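Local coordinates for putative glucose-6-phosphate 1-epimerase (Salmonella typhimurium, PDB 2HTA), which probably interconverts the alpha and beta anomers of glucose 6-phosphate as a member of the glucose-6-phosphate 1-epimerase family, at residues Asn189-Leu195 and Ser233-Thr239; Asp149-Arg155 and Leu166-Phe172; Thr30-Ser34 and Val45-Pro49. All coordinates share one frame; numbering follows the deposited sequence.

Contact 1. Residues Asn189-Leu195 and Ser233-Thr239; sequences NVKVSGL and SVIHDAT
Ser233 opens the pairing against Val192 and Leu195, its CB near Val192 CG1 and its OG 3.9 Å from Leu195 CD2. A water bridges that OG to Gly194 O, and the same hydroxyl is hydrogen-bonded to His248 on the neighbouring strand. Val234 N donates to Ser193 O, and Ser193 N to Val234 O (2.8 Å). The CB of Val234 lies 3.4 Å from Ser193 OG. At Ile235 the chain turns its side chain to the buried face, where CG1 lies beside Val192 CG2 at 4.0 Å, the two side chains pointing the same way, while CG2 touches Val190 CG1. Val281 of strand 278-286 covers Ile235 and Val192, Val279 touches Ile235 as well, and Val184 packs on Val190.

His236 carries the other face. Its N donates to Lys191 O, and its ring runs alongside the first strand until NE2 meets Ser193 OG at 2.7 Å, edge-on and in the ring plane; either atom could supply the proton. Ser193 chi1 of 57° sets OG between its own N and carbonyl carbon, facing that ring edge. One ring face rests on Val234 CG1, and Lys191 CG packs against CD2. Past His236 the strands part. One water joins Asn189 OD1 to Asp237 OD1, whose partner oxygen OD2 accepts from Gly185 N; another links the backbones of Asn189, His236 and Ala238. Thr239 OG1 then receives Asn189 ND2 at 2.8 Å, in the amide plane. This is an antiparallel strand pair near one edge of a large sheet in the beta-sandwich of the galactose mutarotase superfamily.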
loop_
_atom_site.group_PDB
_atom_site.type_symbol
_atom_site.label_atom_id
_atom_site.label_comp_id
_atom_site.label_asym_id
_atom_site.label_seq_id
_atom_site.Cartn_x
_atom_site.Cartn_y
_atom_site.Cartn_z
ATOM N N ASN A 189 13.421 15.202 -7.565
ATOM C CA ASN A 189 14.532 14.486 -8.188
ATOM C C ASN A 189 14.291 12.985 -8.396
ATOM O O ASN A 189 15.179 12.279 -8.904
ATOM C CB ASN A 189 15.875 14.697 -7.471
ATOM C CG ASN A 189 15.873 14.176 -6.061
ATOM O OD1 ASN A 189 15.577 12.986 -5.802
ATOM N ND2 ASN A 189 16.211 15.056 -5.126
ATOM N N VAL A 190 13.119 12.504 -7.989
ATOM C CA VAL A 190 12.866 11.057 -8.012
ATOM C C VAL A 190 12.708 10.596 -9.451
ATOM O O VAL A 190 12.081 11.264 -10.243
ATOM C CB VAL A 190 11.604 10.705 -7.182
ATOM C CG1 VAL A 190 11.169 9.260 -7.463
ATOM C CG2 VAL A 190 11.917 10.890 -5.723
ATOM N N LYS A 191 13.339 9.486 -9.802
ATOM C CA LYS A 191 12.924 8.752 -10.978
ATOM C C LYS A 191 12.682 7.287 -10.630
ATOM O O LYS A 191 13.322 6.698 -9.696
ATOM C CB LYS A 191 13.905 8.917 -12.134
ATOM C CG LYS A 191 15.281 8.389 -11.804
ATOM C CD LYS A 191 16.367 8.981 -12.757
ATOM C CE LYS A 191 17.750 8.458 -12.312
ATOM N NZ LYS A 191 18.898 8.676 -13.305
ATOM N N VAL A 192 11.752 6.684 -11.367
ATOM C CA VAL A 192 11.463 5.258 -11.199
ATOM C C VAL A 192 11.776 4.560 -12.509
ATOM O O VAL A 192 11.308 4.991 -13.566
ATOM C CB VAL A 192 9.981 5.032 -10.786
ATOM C CG1 VAL A 192 9.684 3.515 -10.613
ATOM C CG2 VAL A 192 9.702 5.797 -9.473
ATOM N N SER A 193 12.571 3.497 -12.444
ATOM C CA SER A 193 12.927 2.736 -13.641
ATOM C C SER A 193 12.263 1.371 -13.568
ATOM O O SER A 193 11.650 1.033 -12.531
ATOM C CB SER A 193 14.469 2.594 -13.744
ATOM O OG SER A 193 14.967 1.988 -12.587
ATOM N N GLY A 194 12.425 0.576 -14.632
ATOM C CA GLY A 194 11.912 -0.764 -14.703
ATOM C C GLY A 194 10.440 -0.764 -15.087
ATOM O O GLY A 194 9.773 -1.781 -14.987
ATOM N N LEU A 195 9.964 0.362 -15.583
ATOM C CA LEU A 195 8.514 0.515 -15.896
ATOM C C LEU A 195 8.086 0.102 -17.307
ATOM O O LEU A 195 6.892 0.221 -17.670
ATOM C CB LEU A 195 8.054 1.943 -15.594
ATOM C CG LEU A 195 8.081 2.328 -14.109
ATOM C CD1 LEU A 195 7.862 3.847 -13.946
ATOM C CD2 LEU A 195 7.117 1.540 -13.215
ATOM N N SER A 233 10.378 -2.667 -10.114
ATOM C CA SER A 233 10.488 -1.235 -10.295
ATOM C C SER A 233 11.590 -0.720 -9.383
ATOM O O SER A 233 11.712 -1.183 -8.252
ATOM C CB SER A 233 9.175 -0.514 -9.887
ATOM O OG SER A 233 8.003 -1.074 -10.515
ATOM N N VAL A 234 12.372 0.262 -9.824
ATOM C CA VAL A 234 13.398 0.777 -8.926
ATOM C C VAL A 234 13.179 2.270 -8.740
ATOM O O VAL A 234 13.148 3.023 -9.739
ATOM C CB VAL A 234 14.815 0.538 -9.477
ATOM C CG1 VAL A 234 15.883 1.140 -8.507
ATOM C CG2 VAL A 234 15.053 -0.950 -9.774
ATOM N N ILE A 235 13.007 2.686 -7.484
ATOM C CA ILE A 235 12.844 4.124 -7.138
ATOM C C ILE A 235 14.263 4.634 -6.786
ATOM O O ILE A 235 14.916 4.068 -5.889
ATOM C CB ILE A 235 11.941 4.362 -5.904
ATOM C CG1 ILE A 235 10.574 3.667 -6.150
ATOM C CG2 ILE A 235 11.855 5.909 -5.527
ATOM C CD1 ILE A 235 9.648 3.632 -4.936
ATOM N N HIS A 236 14.725 5.644 -7.504
ATOM C CA HIS A 236 16.083 6.182 -7.265
ATOM C C HIS A 236 15.918 7.472 -6.501
ATOM O O HIS A 236 15.295 8.398 -7.018
ATOM C CB HIS A 236 16.735 6.477 -8.612
ATOM C CG HIS A 236 16.780 5.291 -9.519
ATOM N ND1 HIS A 236 17.895 4.509 -9.652
ATOM C CD2 HIS A 236 15.847 4.768 -10.354
ATOM C CE1 HIS A 236 17.655 3.533 -10.517
ATOM N NE2 HIS A 236 16.407 3.668 -10.955
ATOM N N ASP A 237 16.538 7.555 -5.307
ATOM C CA ASP A 237 16.392 8.703 -4.435
ATOM C C ASP A 237 17.753 9.283 -4.061
ATOM O O ASP A 237 18.417 8.756 -3.186
ATOM C CB ASP A 237 15.670 8.299 -3.145
ATOM C CG ASP A 237 15.317 9.502 -2.266
ATOM O OD1 ASP A 237 15.884 10.631 -2.386
ATOM O OD2 ASP A 237 14.461 9.306 -1.417
ATOM N N ALA A 238 18.154 10.338 -4.748
ATOM C CA ALA A 238 19.462 10.971 -4.547
ATOM C C ALA A 238 19.515 11.658 -3.174
ATOM O O ALA A 238 20.579 11.672 -2.512
ATOM C CB ALA A 238 19.726 11.994 -5.678
ATOM N N THR A 239 18.375 12.190 -2.720
ATOM C CA THR A 239 18.336 12.919 -1.445
ATOM C C THR A 239 18.545 12.035 -0.196
ATOM O O THR A 239 19.372 12.350 0.677
ATOM C CB THR A 239 17.055 13.712 -1.333
ATOM O OG1 THR A 239 16.928 14.549 -2.506
ATOM C CG2 THR A 239 17.049 14.542 -0.046
HETATM O O HOH W 1 14.088 12.219 -3.548
HETATM O O HOH W 2 16.958 10.720 -7.141
HETATM O O HOH W 3 8.275 -2.359 -12.769
#

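Contact 2. Residues Asp149-Arg155 and Leu166-Phe172; sequences DFTLLAR and LEAHGEF
Leu152 CD2 is pressed against Leu166 CD1 at 3.4 Å, tighter than usual for two methyl groups, and also touches Ala168 CB. A chi1 of -119°, well away from a staggered value, swings the Leu152 side chain across the strand gap toward this pair. All three residues are buried, with Trp96 against Leu152 and Ala168, and Trp118 against Leu152. At the open end of the hairpin, Phe172 brings its CE2 edge to Asp149 O at 3.4 Å, in the ring plane, and packs the same atom against Phe150 CB.

The opposite face, with Thr151, Leu153, Glu167 and His169, is more open and polar. There the extended Glu167 (CG anti to N, chi1 176°) offers OE1 to two donors. Arg155 NH2 approaches Glu167 OE1 at 3.1 Å in a salt bridge, with a nearly straight N-H line of 177°; the oxygen lies in the guanidinium plane but is met from above the carboxylate plane. His169 NE2 donates to Glu167 OE1 at 2.7 Å from the other face of that plane, on the anti side. Gripped from both faces, the carboxylate is probably limited in its rotation. Leu153 lies alongside Glu167, its CD1 3.7 Å from Glu167 OE1 and as far from His169 NE2, and His169 ND1 has a further bond to Glu295.

Backbone bonds pair Thr151 with His169 and Leu153 with Glu167 in both directions. The two segments form the open end of the hairpin of strands 151-158 and 162-169, flanked by strand 130-137 beside the first and strand 298-308 beside the second.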
loop_
_atom_site.group_PDB
_atom_site.type_symbol
_atom_site.label_atom_id
_atom_site.label_comp_id
_atom_site.label_asym_id
_atom_site.label_seq_id
_atom_site.Cartn_x
_atom_site.Cartn_y
_atom_site.Cartn_z
ATOM N N ASP A 149 -19.919 -13.901 -1.303
ATOM C CA ASP A 149 -19.170 -14.251 -0.129
ATOM C C ASP A 149 -17.678 -14.314 -0.440
ATOM O O ASP A 149 -17.276 -14.624 -1.567
ATOM C CB ASP A 149 -19.708 -15.503 0.528
ATOM C CG ASP A 149 -20.912 -15.172 1.420
ATOM O OD1 ASP A 149 -20.794 -14.507 2.538
ATOM O OD2 ASP A 149 -21.977 -15.504 0.955
ATOM N N PHE A 150 -16.867 -14.020 0.570
ATOM C CA PHE A 150 -15.413 -14.030 0.343
ATOM C C PHE A 150 -14.680 -14.191 1.690
ATOM O O PHE A 150 -15.255 -13.919 2.755
ATOM C CB PHE A 150 -14.961 -12.700 -0.338
ATOM C CG PHE A 150 -15.084 -11.454 0.573
ATOM C CD1 PHE A 150 -16.236 -10.634 0.514
ATOM C CD2 PHE A 150 -14.061 -11.093 1.445
ATOM C CE1 PHE A 150 -16.311 -9.511 1.325
ATOM C CE2 PHE A 150 -14.155 -10.010 2.311
ATOM C CZ PHE A 150 -15.305 -9.182 2.231
ATOM N N THR A 151 -13.432 -14.662 1.611
ATOM C CA THR A 151 -12.469 -14.542 2.710
ATOM C C THR A 151 -11.182 -14.001 2.061
ATOM O O THR A 151 -10.650 -14.606 1.104
ATOM C CB THR A 151 -12.158 -15.907 3.353
ATOM O OG1 THR A 151 -13.371 -16.478 3.838
ATOM C CG2 THR A 151 -11.199 -15.709 4.514
ATOM N N LEU A 152 -10.700 -12.858 2.560
ATOM C CA LEU A 152 -9.534 -12.204 2.025
ATOM C C LEU A 152 -8.464 -12.321 3.106
ATOM O O LEU A 152 -8.767 -12.101 4.296
ATOM C CB LEU A 152 -9.818 -10.711 1.872
ATOM C CG LEU A 152 -9.794 -9.930 0.584
ATOM C CD1 LEU A 152 -9.764 -8.370 0.894
ATOM C CD2 LEU A 152 -8.685 -10.328 -0.390
ATOM N N LEU A 153 -7.264 -12.761 2.707
ATOM C CA LEU A 153 -6.120 -12.859 3.596
ATOM C C LEU A 153 -5.021 -11.922 3.149
ATOM O O LEU A 153 -4.726 -11.857 1.964
ATOM C CB LEU A 153 -5.544 -14.297 3.633
ATOM C CG LEU A 153 -6.604 -15.239 4.203
ATOM C CD1 LEU A 153 -6.536 -16.627 3.715
ATOM C CD2 LEU A 153 -6.567 -15.212 5.733
ATOM N N ALA A 154 -4.405 -11.216 4.091
ATOM C CA ALA A 154 -3.249 -10.345 3.786
ATOM C C ALA A 154 -2.126 -10.894 4.679
ATOM O O ALA A 154 -2.263 -10.911 5.912
ATOM C CB ALA A 154 -3.536 -8.883 4.107
ATOM N N ARG A 155 -1.086 -11.406 4.053
ATOM C CA ARG A 155 0.071 -11.979 4.780
ATOM C C ARG A 155 1.220 -11.056 4.571
ATOM O O ARG A 155 1.481 -10.665 3.422
ATOM C CB ARG A 155 0.383 -13.372 4.223
ATOM C CG ARG A 155 -0.786 -14.366 4.359
ATOM C CD ARG A 155 -0.349 -15.750 3.912
ATOM N NE ARG A 155 -1.266 -16.777 4.375
ATOM C CZ ARG A 155 -2.284 -17.241 3.656
ATOM N NH1 ARG A 155 -3.084 -18.183 4.155
ATOM N NH2 ARG A 155 -2.474 -16.791 2.426
ATOM N N LEU A 166 -1.631 -10.598 -0.923
ATOM C CA LEU A 166 -3.087 -10.603 -0.838
ATOM C C LEU A 166 -3.714 -11.819 -1.543
ATOM O O LEU A 166 -3.428 -12.094 -2.704
ATOM C CB LEU A 166 -3.614 -9.316 -1.479
ATOM C CG LEU A 166 -5.136 -9.179 -1.364
ATOM C CD1 LEU A 166 -5.602 -8.891 0.084
ATOM C CD2 LEU A 166 -5.610 -8.091 -2.348
ATOM N N GLU A 167 -4.631 -12.512 -0.875
ATOM C CA GLU A 167 -5.197 -13.757 -1.418
ATOM C C GLU A 167 -6.707 -13.739 -1.155
ATOM O O GLU A 167 -7.142 -13.549 -0.001
ATOM C CB GLU A 167 -4.557 -14.937 -0.680
ATOM C CG GLU A 167 -5.100 -16.275 -1.047
ATOM C CD GLU A 167 -4.320 -17.398 -0.291
ATOM O OE1 GLU A 167 -4.798 -17.950 0.753
ATOM O OE2 GLU A 167 -3.198 -17.673 -0.756
ATOM N N ALA A 168 -7.479 -13.865 -2.222
ATOM C CA ALA A 168 -8.954 -13.739 -2.137
ATOM C C ALA A 168 -9.598 -15.089 -2.466
ATOM O O ALA A 168 -9.356 -15.667 -3.545
ATOM C CB ALA A 168 -9.455 -12.658 -3.090
ATOM N N HIS A 169 -10.377 -15.611 -1.531
ATOM C CA HIS A 169 -11.057 -16.893 -1.707
ATOM C C HIS A 169 -12.535 -16.634 -1.991
ATOM O O HIS A 169 -13.207 -15.928 -1.238
ATOM C CB HIS A 169 -10.953 -17.730 -0.435
ATOM C CG HIS A 169 -9.546 -18.129 -0.111
ATOM N ND1 HIS A 169 -9.055 -19.397 -0.350
ATOM C CD2 HIS A 169 -8.536 -17.430 0.449
ATOM C CE1 HIS A 169 -7.790 -19.457 0.044
ATOM N NE2 HIS A 169 -7.453 -18.279 0.532
ATOM N N GLY A 170 -13.047 -17.273 -3.020
ATOM C CA GLY A 170 -14.490 -17.072 -3.384
ATOM C C GLY A 170 -14.688 -17.393 -4.857
ATOM O O GLY A 170 -13.796 -17.983 -5.487
ATOM N N GLU A 171 -15.836 -16.999 -5.416
ATOM C CA GLU A 171 -16.076 -17.200 -6.844
ATOM C C GLU A 171 -16.477 -15.871 -7.405
ATOM O O GLU A 171 -17.647 -15.448 -7.235
ATOM C CB GLU A 171 -17.230 -18.186 -7.069
ATOM C CG GLU A 171 -17.184 -19.499 -6.277
ATOM C CD GLU A 171 -16.128 -20.498 -6.770
ATOM O OE1 GLU A 171 -15.938 -20.708 -8.018
ATOM O OE2 GLU A 171 -15.479 -21.110 -5.880
ATOM N N PHE A 172 -15.522 -15.181 -8.032
ATOM C CA PHE A 172 -15.798 -13.825 -8.469
ATOM C C PHE A 172 -14.624 -13.382 -9.311
ATOM O O PHE A 172 -13.600 -14.040 -9.350
ATOM C CB PHE A 172 -16.065 -12.835 -7.286
ATOM C CG PHE A 172 -15.168 -13.044 -6.083
ATOM C CD1 PHE A 172 -13.796 -12.914 -6.194
ATOM C CD2 PHE A 172 -15.701 -13.387 -4.840
ATOM C CE1 PHE A 172 -12.921 -13.109 -5.068
ATOM C CE2 PHE A 172 -14.874 -13.621 -3.749
ATOM C CZ PHE A 172 -13.460 -13.471 -3.834
HETATM O O HOH W 4 -17.920 -16.284 -3.523
#

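Contact 3. Residues Thr30-Ser34 and Val45-Pro49; sequences TPVLS and VVDHP
Leu33 and Val46 lie side by side and point the same way from their strands, with CD2 of the leucine against CG2 of the valine at 3.4 Å, closer than carbon atoms usually come. Beside Leu33, Val32 points toward the other strand instead, its CB 3.5 Å from Asp47 O. Its CG1, placed beside the backbone N by a chi1 of -54°, reaches His48 CA and the His48 ring atom CD2, each at 3.9 Å. The imidazole receives that methyl obliquely, while Pro49 CD covers part of one ring face. The histidine's own nitrogens are turned to other partners, ND1 to Gln50 N and NE2 to Asp126 O. Val130 touches Val32, Val46 and His48, so these side chains share an apolar neighbour on strand 130-137.

Ser34 and Val45 occupy the other face. Ser34 OG stands 3.8 Å from Val45 CB, and a water links it to Val45 O; Arg36 NE is a further partner of OG. On this side Val45 is packed by Ile20 and Phe21 of helix 14-22.

Backbone bonds fix the register: Ser34 and Val45 exchange two, and Asp47 N donates to Val32 O at 2.8 Å. Before the strand begins, Thr30 OG1 accepts from Val32 N at 3.2 Å, which makes an ST turn over residues 30-32; a weak bond from Leu33 N reaches the same oxygen. The arrangement is that of the open end of a two-stranded antiparallel beta hairpin, strands 33-38 and 41-48, entered through a tight turn.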
loop_
_atom_site.group_PDB
_atom_site.type_symbol
_atom_site.label_atom_id
_atom_site.label_comp_id
_atom_site.label_asym_id
_atom_site.label_seq_id
_atom_site.Cartn_x
_atom_site.Cartn_y
_atom_site.Cartn_z
ATOM N N THR A 30 3.183 -10.302 22.045
ATOM C CA THR A 30 4.463 -11.011 22.140
ATOM C C THR A 30 5.509 -10.000 22.538
ATOM O O THR A 30 5.214 -8.806 22.641
ATOM C CB THR A 30 4.881 -11.652 20.753
ATOM O OG1 THR A 30 5.313 -10.620 19.874
ATOM C CG2 THR A 30 3.776 -12.450 20.141
ATOM N N PRO A 31 6.769 -10.427 22.774
ATOM C CA PRO A 31 7.727 -9.395 23.149
ATOM C C PRO A 31 7.869 -8.256 22.122
ATOM O O PRO A 31 8.257 -7.144 22.495
ATOM C CB PRO A 31 9.069 -10.186 23.263
ATOM C CG PRO A 31 8.609 -11.596 23.583
ATOM C CD PRO A 31 7.368 -11.774 22.783
ATOM N N VAL A 32 7.558 -8.503 20.834
ATOM C CA VAL A 32 7.741 -7.437 19.860
ATOM C C VAL A 32 6.444 -6.839 19.309
ATOM O O VAL A 32 6.493 -5.817 18.661
ATOM C CB VAL A 32 8.660 -7.842 18.703
ATOM C CG1 VAL A 32 10.006 -8.365 19.265
ATOM C CG2 VAL A 32 7.967 -8.911 17.902
ATOM N N LEU A 33 5.327 -7.504 19.559
ATOM C CA LEU A 33 4.024 -7.161 18.975
ATOM C C LEU A 33 3.121 -6.679 20.070
ATOM O O LEU A 33 2.910 -7.374 21.065
ATOM C CB LEU A 33 3.376 -8.392 18.379
ATOM C CG LEU A 33 3.697 -8.816 16.941
ATOM C CD1 LEU A 33 2.912 -10.111 16.610
ATOM C CD2 LEU A 33 3.433 -7.695 15.945
ATOM N N SER A 34 2.522 -5.514 19.860
ATOM C CA SER A 34 1.568 -4.966 20.814
ATOM C C SER A 34 0.389 -4.412 20.055
ATOM O O SER A 34 0.514 -4.085 18.875
ATOM C CB SER A 34 2.217 -3.838 21.637
ATOM O OG SER A 34 2.626 -2.725 20.806
ATOM N N VAL A 45 1.527 -2.974 16.447
ATOM C CA VAL A 45 2.798 -2.317 16.344
ATOM C C VAL A 45 3.922 -3.351 16.569
ATOM O O VAL A 45 3.908 -4.067 17.561
ATOM C CB VAL A 45 2.940 -1.140 17.354
ATOM C CG1 VAL A 45 4.327 -0.542 17.248
ATOM C CG2 VAL A 45 1.836 -0.038 17.123
ATOM N N VAL A 46 4.845 -3.417 15.615
ATOM C CA VAL A 46 5.995 -4.294 15.652
ATOM C C VAL A 46 7.188 -3.425 16.077
ATOM O O VAL A 46 7.619 -2.511 15.369
ATOM C CB VAL A 46 6.306 -4.901 14.232
ATOM C CG1 VAL A 46 7.620 -5.765 14.260
ATOM C CG2 VAL A 46 5.130 -5.739 13.701
ATOM N N ASP A 47 7.738 -3.705 17.253
ATOM C CA ASP A 47 8.926 -2.979 17.655
ATOM C C ASP A 47 9.966 -4.087 17.939
ATOM O O ASP A 47 10.019 -4.645 19.051
ATOM C CB ASP A 47 8.604 -2.170 18.917
ATOM C CG ASP A 47 9.794 -1.336 19.414
ATOM O OD1 ASP A 47 10.945 -1.527 18.960
ATOM O OD2 ASP A 47 9.577 -0.478 20.302
ATOM N N HIS A 48 10.720 -4.452 16.901
ATOM C CA HIS A 48 11.605 -5.615 16.948
ATOM C C HIS A 48 13.015 -5.066 16.765
ATOM O O HIS A 48 13.187 -4.009 16.146
ATOM C CB HIS A 48 11.176 -6.516 15.757
ATOM C CG HIS A 48 12.003 -7.740 15.542
ATOM N ND1 HIS A 48 13.223 -7.720 14.895
ATOM C CD2 HIS A 48 11.732 -9.036 15.789
ATOM C CE1 HIS A 48 13.673 -8.955 14.783
ATOM N NE2 HIS A 48 12.794 -9.773 15.336
ATOM N N PRO A 49 14.054 -5.786 17.269
ATOM C CA PRO A 49 15.429 -5.261 17.102
ATOM C C PRO A 49 15.888 -4.978 15.660
ATOM O O PRO A 49 16.735 -4.087 15.438
ATOM C CB PRO A 49 16.281 -6.377 17.707
ATOM C CG PRO A 49 15.416 -6.928 18.780
ATOM C CD PRO A 49 14.071 -7.035 18.038
HETATM O O HOH W 5 5.128 -3.275 19.983
#

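How the contacts relate
The three contacts follow one another along the chain without overlap: contact 3 first, then contact 2, then contact 1. Contacts 2 and 1 belong to the same nine-stranded antiparallel sheet, on opposite sides of the chain's centre, with their own centres about 32 Å apart and nearest atoms about 17 Å apart. Strands 298-308 and 242-249 lie between them across that sheet. Contact 3 sits in a separate five-stranded sheet near the N-terminus; its nearest atoms are about 11 Å from contact 2 and about 21 Å from contact 1. Each joins a different pair of neighbouring strands, and contact 3 packs on strands 119-125 and 130-137, at one end of the nine-stranded sheet.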